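Local structure of secretin XcpQ (Pseudomonas aeruginosa, 4E9J) at residues Ala62-Ser65 with Leu66-Tyr70; Leu74-Met77 with Ser78-Phe82; Glu127-Pro130 with Leu131-Leu135; Tyr185-Val188 with Met189-Ala192. The protein forms, as fifteen subunits, the cylindrical outer-membrane channel of the type II secretion system; this chain is its periplasmic N0-N1-N2 part. One frame throughout, in Å; residues are numbered along the deposited sequence.

Interaction 1 (Ala62-Ser65 with Leu66-Tyr70); sequences AQLS and LSEVY
A capping box built by S65 and E68 starts the helix 66-79 of the N0 domain, and each of the two residues serves the other's backbone. The N-cap hydroxyl S65 OG accepts from E68 N over 3.2 Å. In return, S65 N donates to E68 OE1 at 3.0 Å with an almost straight N-H...O angle of 175°, meeting the carboxylate from above its plane. Both reaches follow from the first torsions. S65 OG lies between its own N and carbonyl carbon (chi1 62°), which turns it back over the first turn, while E68 CG stands anti to the carbonyl carbon and the rest of the chain runs extended toward the backbone N of S65. The other carboxylate oxygen, E68 OE2, is hydrogen-bonded to S147. Within the same turn the first regular helical bond is already in place, V69 N giving to S65 O at 2.9 Å. An apolar touch beside it, L64 CB to V69 CG2 at 3.8 Å, covers the turn on its buried flank. The chain swings sharply here, the axes of strand 63-65 and helix 66-70 standing at 98°. Around the corner, L64 pairs through its backbone with W22 of strand 21-30, V69 packs on W22 and on I38 of helix 31-42, and L66 rests against I41 and T42 of that same helix.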
# COMPACT_ATOMS: atom_id res chain seq x y z
N ALA A 62 18.39 -12.80 10.15
CA ALA A 62 19.21 -11.73 9.61
C ALA A 62 19.61 -10.78 10.73
O ALA A 62 18.81 -10.49 11.63
CB ALA A 62 18.40 -10.94 8.59
N GLN A 63 20.81 -10.21 10.63
CA GLN A 63 21.25 -9.30 11.67
C GLN A 63 20.68 -7.93 11.38
O GLN A 63 20.66 -7.49 10.24
CB GLN A 63 22.78 -9.31 11.86
CG GLN A 63 23.61 -8.65 10.77
CD GLN A 63 25.06 -8.61 11.18
OE1 GLN A 63 25.58 -9.56 11.77
NE2 GLN A 63 25.78 -7.54 10.82
N LEU A 64 20.15 -7.28 12.42
CA LEU A 64 19.52 -5.99 12.29
C LEU A 64 20.27 -4.93 13.06
O LEU A 64 20.69 -5.17 14.18
CB LEU A 64 18.10 -6.08 12.88
CG LEU A 64 17.18 -7.13 12.26
CD1 LEU A 64 15.86 -7.13 12.96
CD2 LEU A 64 16.98 -6.90 10.78
N SER A 65 20.38 -3.74 12.49
CA SER A 65 20.96 -2.57 13.14
C SER A 65 19.94 -2.04 14.14
O SER A 65 18.77 -2.44 14.09
CB SER A 65 21.23 -1.50 12.11
OG SER A 65 19.98 -1.12 11.54
N LEU A 66 20.33 -1.05 14.93
CA LEU A 66 19.46 -0.44 15.94
C LEU A 66 18.19 0.12 15.30
O LEU A 66 17.08 -0.12 15.79
CB LEU A 66 20.25 0.67 16.67
CG LEU A 66 19.54 1.42 17.78
CD1 LEU A 66 19.07 0.47 18.85
CD2 LEU A 66 20.47 2.48 18.39
N SER A 67 18.35 0.86 14.18
CA SER A 67 17.23 1.47 13.46
C SER A 67 16.32 0.40 12.86
O SER A 67 15.11 0.58 12.85
CB SER A 67 17.75 2.41 12.38
OG SER A 67 18.44 1.71 11.35
N GLU A 68 16.89 -0.72 12.38
CA GLU A 68 16.09 -1.82 11.83
C GLU A 68 15.34 -2.58 12.94
O GLU A 68 14.22 -3.05 12.68
CB GLU A 68 16.89 -2.74 10.92
CG GLU A 68 17.50 -2.02 9.72
CD GLU A 68 18.72 -2.67 9.09
OE1 GLU A 68 19.32 -3.58 9.71
OE2 GLU A 68 19.09 -2.26 7.97
N VAL A 69 15.89 -2.66 14.16
CA VAL A 69 15.20 -3.29 15.30
C VAL A 69 13.96 -2.43 15.64
O VAL A 69 12.90 -2.97 15.94
CB VAL A 69 16.14 -3.45 16.53
CG1 VAL A 69 15.35 -3.78 17.81
CG2 VAL A 69 17.20 -4.51 16.26
N TYR A 70 14.10 -1.10 15.56
CA TYR A 70 12.99 -0.19 15.81
C TYR A 70 11.90 -0.35 14.74
O TYR A 70 10.72 -0.36 15.08
CB TYR A 70 13.48 1.26 15.90
CG TYR A 70 12.43 2.15 16.52
CD1 TYR A 70 12.19 2.14 17.90
CD2 TYR A 70 11.61 2.95 15.73
CE1 TYR A 70 11.19 2.94 18.47
CE2 TYR A 70 10.62 3.76 16.30
CZ TYR A 70 10.41 3.73 17.67
OH TYR A 70 9.42 4.50 18.26

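Interaction 2 (Leu74-Met77 with Ser78-Phe82); sequences LSVM and STHGF
T79 and S75 meet in the last full turn of helix 66-79, where the carbonyl S75 O takes two donors from one residue. T79 N reaches it at 2.8 Å as the ordinary helical bond, and the hydroxyl T79 OG1 donates to the same S75 O, also at 2.8 Å. The two come from opposite faces of the carbonyl plane. T79 OG1 can do this because it stands beside its own backbone N, anti to the carbonyl carbon (chi1 -68°). One residue on, V76 O accepts from H80 N, and the imidazole brings H80 CD2 to 3.2 Å from V76 O, with the oxygen lying at the ring edge and in its plane. M77 O carries the end of the helix: F82 N donates to it at 2.9 Å from well above the carbonyl plane, and H80 N adds a weak bond. Beside this bond, M77 CB comes to 4.3 Å from F82 CB, and H80 O sits over one face of the F82 ring, offset toward its rim. A second shell surrounds these groups. T79 OG1 is also bonded to S154, S75 OG to H141 of strand 141-145, and M77 and F82 both pack on I31 of helix 31-42. H80 is the first residue out of helical angles, and G81, the C-prime residue, follows with a positive phi of 78°, its N binding S78 O at 3.2 Å; together with the F82 N to M77 O bond, this is the Schellman motif, which ends helix 66-79 and turns the chain into strand 82-86.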
# COMPACT_ATOMS: atom_id res chain seq x y z
N LEU A 74 7.93 -1.52 15.35
CA LEU A 74 6.73 -0.85 14.81
C LEU A 74 5.83 -1.82 14.05
O LEU A 74 4.61 -1.73 14.16
CB LEU A 74 7.12 0.33 13.92
CG LEU A 74 7.85 1.49 14.60
CD1 LEU A 74 8.14 2.59 13.59
CD2 LEU A 74 7.09 2.01 15.77
N SER A 75 6.44 -2.76 13.30
CA SER A 75 5.72 -3.78 12.56
C SER A 75 5.00 -4.72 13.51
O SER A 75 3.87 -5.10 13.23
CB SER A 75 6.66 -4.59 11.67
OG SER A 75 6.80 -3.96 10.40
N VAL A 76 5.64 -5.10 14.63
CA VAL A 76 5.00 -5.97 15.63
C VAL A 76 3.83 -5.23 16.29
O VAL A 76 2.76 -5.80 16.44
CB VAL A 76 6.04 -6.53 16.64
CG1 VAL A 76 5.36 -7.19 17.84
CG2 VAL A 76 6.96 -7.53 15.94
N MET A 77 4.01 -3.97 16.65
CA MET A 77 2.94 -3.19 17.28
C MET A 77 1.75 -3.09 16.32
O MET A 77 0.63 -3.43 16.69
CB MET A 77 3.45 -1.78 17.62
CG MET A 77 4.36 -1.65 18.86
SD MET A 77 3.89 -2.53 20.38
CE MET A 77 4.83 -3.94 20.22
N SER A 78 2.01 -2.64 15.08
CA SER A 78 0.99 -2.55 14.04
C SER A 78 0.32 -3.89 13.76
O SER A 78 -0.90 -3.91 13.64
CB SER A 78 1.58 -1.98 12.75
OG SER A 78 0.63 -2.00 11.69
N THR A 79 1.08 -5.02 13.78
CA THR A 79 0.48 -6.35 13.57
C THR A 79 -0.62 -6.65 14.59
O THR A 79 -1.63 -7.22 14.21
CB THR A 79 1.55 -7.47 13.60
OG1 THR A 79 2.40 -7.35 12.44
CG2 THR A 79 0.94 -8.91 13.63
N HIS A 80 -0.44 -6.24 15.85
CA HIS A 80 -1.37 -6.53 16.93
C HIS A 80 -2.32 -5.37 17.27
O HIS A 80 -3.02 -5.44 18.27
CB HIS A 80 -0.58 -7.03 18.15
CG HIS A 80 0.18 -8.27 17.84
ND1 HIS A 80 -0.42 -9.49 18.10
CD2 HIS A 80 1.33 -8.52 17.18
CE1 HIS A 80 0.37 -10.42 17.62
NE2 HIS A 80 1.42 -9.91 17.06
N GLY A 81 -2.37 -4.35 16.42
CA GLY A 81 -3.29 -3.23 16.58
C GLY A 81 -2.91 -2.19 17.59
O GLY A 81 -3.79 -1.58 18.19
N PHE A 82 -1.60 -1.93 17.76
CA PHE A 82 -1.09 -0.91 18.67
C PHE A 82 -0.30 0.15 17.92
O PHE A 82 0.22 -0.12 16.84
CB PHE A 82 -0.23 -1.55 19.77
CG PHE A 82 -0.96 -2.65 20.50
CD1 PHE A 82 -2.09 -2.38 21.24
CD2 PHE A 82 -0.58 -3.98 20.35
CE1 PHE A 82 -2.83 -3.41 21.84
CE2 PHE A 82 -1.30 -5.01 20.95
CZ PHE A 82 -2.43 -4.72 21.69

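Interaction 3 (Glu127-Pro130 with Leu131-Leu135); sequences ELIP and LIRPL
I129 lays its methyl CG2 against the guanidinium of R133, CG2 to NH2 being a tight 3.2 Å. The two side chains slant across each other one turn apart, I129 on helix 125-132 of the N1 domain and R133 just past it, in the 3-10 turn 133-135; the strand-helix-strand-strand-helix order of N1 is that of the KH-like fold of secretin periplasmic domains. The methyl is turned toward R133 by standing anti to its own backbone N, with CG1 opposite the carbonyl carbon (chi1 -66°), and the arginine chain bends at chi3 (-74°) to bring its head back. Between the two residues the helix is kinked at P130, whose nitrogen has no hydrogen to give to the preceding turn. The bonds that follow are irregular. L128 O takes L131 N at 2.9 Å from above its plane, and only weakly I132 N. I129 O is shared as well: I132 N approaches from far out of the carbonyl plane at 3.2 Å, whereas R133 N, at 2.9 Å, comes almost head-on to the oxygen. The two i-to-i+3 bonds, L131 N to L128 O and I132 N to I129 O, mark the tightening into the 3-10 turn. Apolar side chains face inward: L128, L131 and I132 meet L170 of helix 157-171, and L131 also touches I222 and L224 of the N2 domain. Near the start of the helix, E127 makes a salt bridge to R184 of the second subunit, which also packs R220 on P130. Farther on, the ring of P134 sets its CD 3.5 Å from P130 O.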
# COMPACT_ATOMS: atom_id res chain seq x y z
N GLU A 127 10.55 -4.56 -5.34
CA GLU A 127 10.01 -5.20 -6.54
C GLU A 127 9.23 -6.50 -6.26
O GLU A 127 8.43 -6.89 -7.10
CB GLU A 127 11.13 -5.41 -7.55
CG GLU A 127 11.70 -4.09 -8.04
CD GLU A 127 12.91 -4.18 -8.95
OE1 GLU A 127 13.32 -5.32 -9.26
OE2 GLU A 127 13.44 -3.11 -9.34
N LEU A 128 9.49 -7.19 -5.12
CA LEU A 128 8.77 -8.43 -4.80
C LEU A 128 7.47 -8.14 -4.06
O LEU A 128 6.56 -8.95 -4.19
CB LEU A 128 9.66 -9.38 -3.96
CG LEU A 128 11.01 -9.76 -4.58
CD1 LEU A 128 11.79 -10.63 -3.65
CD2 LEU A 128 10.84 -10.53 -5.92
N ILE A 129 7.35 -7.01 -3.34
CA ILE A 129 6.16 -6.64 -2.53
C ILE A 129 4.81 -6.82 -3.28
O ILE A 129 3.92 -7.50 -2.76
CB ILE A 129 6.31 -5.19 -1.94
CG1 ILE A 129 7.46 -5.07 -0.90
CG2 ILE A 129 4.95 -4.68 -1.40
CD1 ILE A 129 7.12 -5.15 0.58
N PRO A 130 4.61 -6.23 -4.49
CA PRO A 130 3.31 -6.45 -5.16
C PRO A 130 3.06 -7.90 -5.59
O PRO A 130 1.91 -8.31 -5.78
CB PRO A 130 3.31 -5.47 -6.35
CG PRO A 130 4.65 -4.78 -6.33
CD PRO A 130 5.53 -5.41 -5.30
N LEU A 131 4.14 -8.70 -5.71
CA LEU A 131 3.99 -10.10 -6.11
C LEU A 131 3.66 -11.01 -4.91
O LEU A 131 3.12 -12.10 -5.10
CB LEU A 131 5.26 -10.57 -6.80
CG LEU A 131 5.82 -9.62 -7.89
CD1 LEU A 131 7.05 -10.22 -8.51
CD2 LEU A 131 4.77 -9.28 -8.94
N ILE A 132 3.97 -10.58 -3.69
CA ILE A 132 3.69 -11.40 -2.52
C ILE A 132 2.48 -10.89 -1.74
O ILE A 132 1.92 -11.65 -0.96
CB ILE A 132 4.94 -11.61 -1.62
CG1 ILE A 132 5.52 -10.29 -1.12
CG2 ILE A 132 6.02 -12.44 -2.38
CD1 ILE A 132 6.43 -10.44 0.04
N ARG A 133 2.07 -9.63 -1.94
CA ARG A 133 0.88 -9.11 -1.25
C ARG A 133 -0.38 -9.99 -1.44
O ARG A 133 -1.04 -10.24 -0.43
CB ARG A 133 0.59 -7.64 -1.58
CG ARG A 133 -0.03 -6.90 -0.40
CD ARG A 133 -0.38 -5.46 -0.70
NE ARG A 133 0.79 -4.58 -0.77
CZ ARG A 133 1.45 -4.09 0.27
NH1 ARG A 133 1.10 -4.42 1.52
NH2 ARG A 133 2.48 -3.27 0.09
N PRO A 134 -0.69 -10.61 -2.61
CA PRO A 134 -1.88 -11.49 -2.66
C PRO A 134 -1.85 -12.65 -1.67
O PRO A 134 -2.89 -13.28 -1.42
CB PRO A 134 -1.89 -12.04 -4.10
CG PRO A 134 -0.90 -11.30 -4.85
CD PRO A 134 -0.03 -10.51 -3.94
N LEU A 135 -0.68 -12.95 -1.11
CA LEU A 135 -0.52 -14.06 -0.20
C LEU A 135 -0.63 -13.65 1.25
O LEU A 135 -0.70 -14.54 2.08
CB LEU A 135 0.82 -14.72 -0.45
CG LEU A 135 1.11 -15.13 -1.90
CD1 LEU A 135 2.53 -15.60 -2.03
CD2 LEU A 135 0.15 -16.20 -2.36

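Interaction 4 (Tyr185-Val188 with Met189-Ala192); sequences YGWV and MDAA
W187 O, at the N-cap of helix 188-201, receives A191 N at 3.3 Å, and D190 N adds a weak bond to the same oxygen. The next helical bond, A192 N to V188 O, measures 3.1 Å. A water accepts from W187 N at 3.1 Å and donates, weakly, to D190 OD2, bridging the cap to the first turn. N219 completes the cap from outside, its OD1 taking V188 N and its ND2 binding G186 O. The indole of W187, with CG anti to the backbone N (chi1 164°), folds over the turn, so that M189 N and V188 CG1 lie over one of its faces. M189 runs alongside it, CG touching W187 CZ2 at 3.8 Å. D190 comes instead at the ring edge, CG 3.6 Å from W187 CD1, with ring and carboxylate planes 83° apart. W187 and M189 also touch a crystal neighbour, which may influence how they lie. With an indole at the N-cap offering no acceptor, N219 takes the V188 N-H in place of the N-cap side chain, while the water joins W187 N weakly to D190, whose carboxylate is probably favoured by the positive end of the helix.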
# COMPACT_ATOMS: atom_id res chain seq x y z
N TYR A 185 -15.53 -12.72 -16.05
CA TYR A 185 -16.41 -13.90 -16.12
C TYR A 185 -15.87 -15.14 -15.40
O TYR A 185 -16.62 -15.84 -14.74
CB TYR A 185 -16.67 -14.25 -17.60
CG TYR A 185 -17.17 -13.06 -18.39
CD1 TYR A 185 -18.45 -12.54 -18.16
CD2 TYR A 185 -16.34 -12.39 -19.27
CE1 TYR A 185 -18.90 -11.41 -18.84
CE2 TYR A 185 -16.78 -11.27 -19.97
CZ TYR A 185 -18.06 -10.79 -19.76
OH TYR A 185 -18.51 -9.68 -20.45
N GLY A 186 -14.59 -15.41 -15.59
CA GLY A 186 -13.95 -16.59 -15.02
C GLY A 186 -13.66 -16.48 -13.54
O GLY A 186 -13.69 -15.39 -12.95
N TRP A 187 -13.54 -17.65 -12.93
CA TRP A 187 -13.16 -17.82 -11.54
C TRP A 187 -11.62 -17.90 -11.54
O TRP A 187 -11.07 -18.71 -12.25
CB TRP A 187 -13.76 -19.10 -10.98
CG TRP A 187 -13.14 -19.55 -9.70
CD1 TRP A 187 -12.62 -20.78 -9.44
CD2 TRP A 187 -13.15 -18.86 -8.46
NE1 TRP A 187 -12.32 -20.89 -8.11
CE2 TRP A 187 -12.56 -19.70 -7.50
CE3 TRP A 187 -13.57 -17.57 -8.07
CZ2 TRP A 187 -12.43 -19.32 -6.16
CZ3 TRP A 187 -13.38 -17.18 -6.76
CH2 TRP A 187 -12.83 -18.05 -5.82
N VAL A 188 -10.97 -16.99 -10.80
CA VAL A 188 -9.50 -16.86 -10.66
C VAL A 188 -8.65 -18.13 -10.56
O VAL A 188 -7.64 -18.24 -11.23
CB VAL A 188 -9.18 -15.84 -9.52
CG1 VAL A 188 -9.73 -16.31 -8.16
CG2 VAL A 188 -7.70 -15.57 -9.43
N MET A 189 -9.05 -19.07 -9.73
CA MET A 189 -8.32 -20.31 -9.46
C MET A 189 -8.40 -21.26 -10.64
O MET A 189 -7.43 -21.97 -10.90
CB MET A 189 -8.81 -20.99 -8.18
CG MET A 189 -8.79 -20.10 -6.94
SD MET A 189 -7.25 -19.16 -6.68
CE MET A 189 -6.16 -20.48 -6.26
N ASP A 190 -9.50 -21.24 -11.39
CA ASP A 190 -9.61 -22.09 -12.57
C ASP A 190 -8.68 -21.56 -13.64
O ASP A 190 -7.97 -22.35 -14.26
CB ASP A 190 -11.03 -22.09 -13.14
CG ASP A 190 -12.03 -22.86 -12.34
OD1 ASP A 190 -11.62 -23.68 -11.50
OD2 ASP A 190 -13.24 -22.63 -12.53
N ALA A 191 -8.71 -20.24 -13.88
CA ALA A 191 -7.86 -19.64 -14.91
C ALA A 191 -6.39 -19.91 -14.63
O ALA A 191 -5.67 -20.31 -15.53
CB ALA A 191 -8.10 -18.14 -14.98
N ALA A 192 -5.96 -19.74 -13.36
CA ALA A 192 -4.55 -19.98 -13.01
C ALA A 192 -4.14 -21.43 -13.27
O ALA A 192 -3.12 -21.66 -13.90
CB ALA A 192 -4.30 -19.62 -11.54
O HOH W 1 -14.16 -20.22 -14.60

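Interactions 1 and 2 bracket one element, helix 66-79 of N0, with centres about 16 Å apart: its start is held by side-chain to backbone bonds, its end by backbone bonds around a glycine. Interaction 4 is again a helix start, but in N2, about 41 Å from interaction 1 between centres; an asparagine from a loop takes part in its cap, and a water joins it weakly to D190. Interaction 3 spans a proline kink and the passage from helix into a 3-10 turn, nearest the middle of the chain, and it alone touches the second subunit. All four are partly buried, their inward residues largely apolar, while in interaction 4 W187, M189 and D190 are exposed.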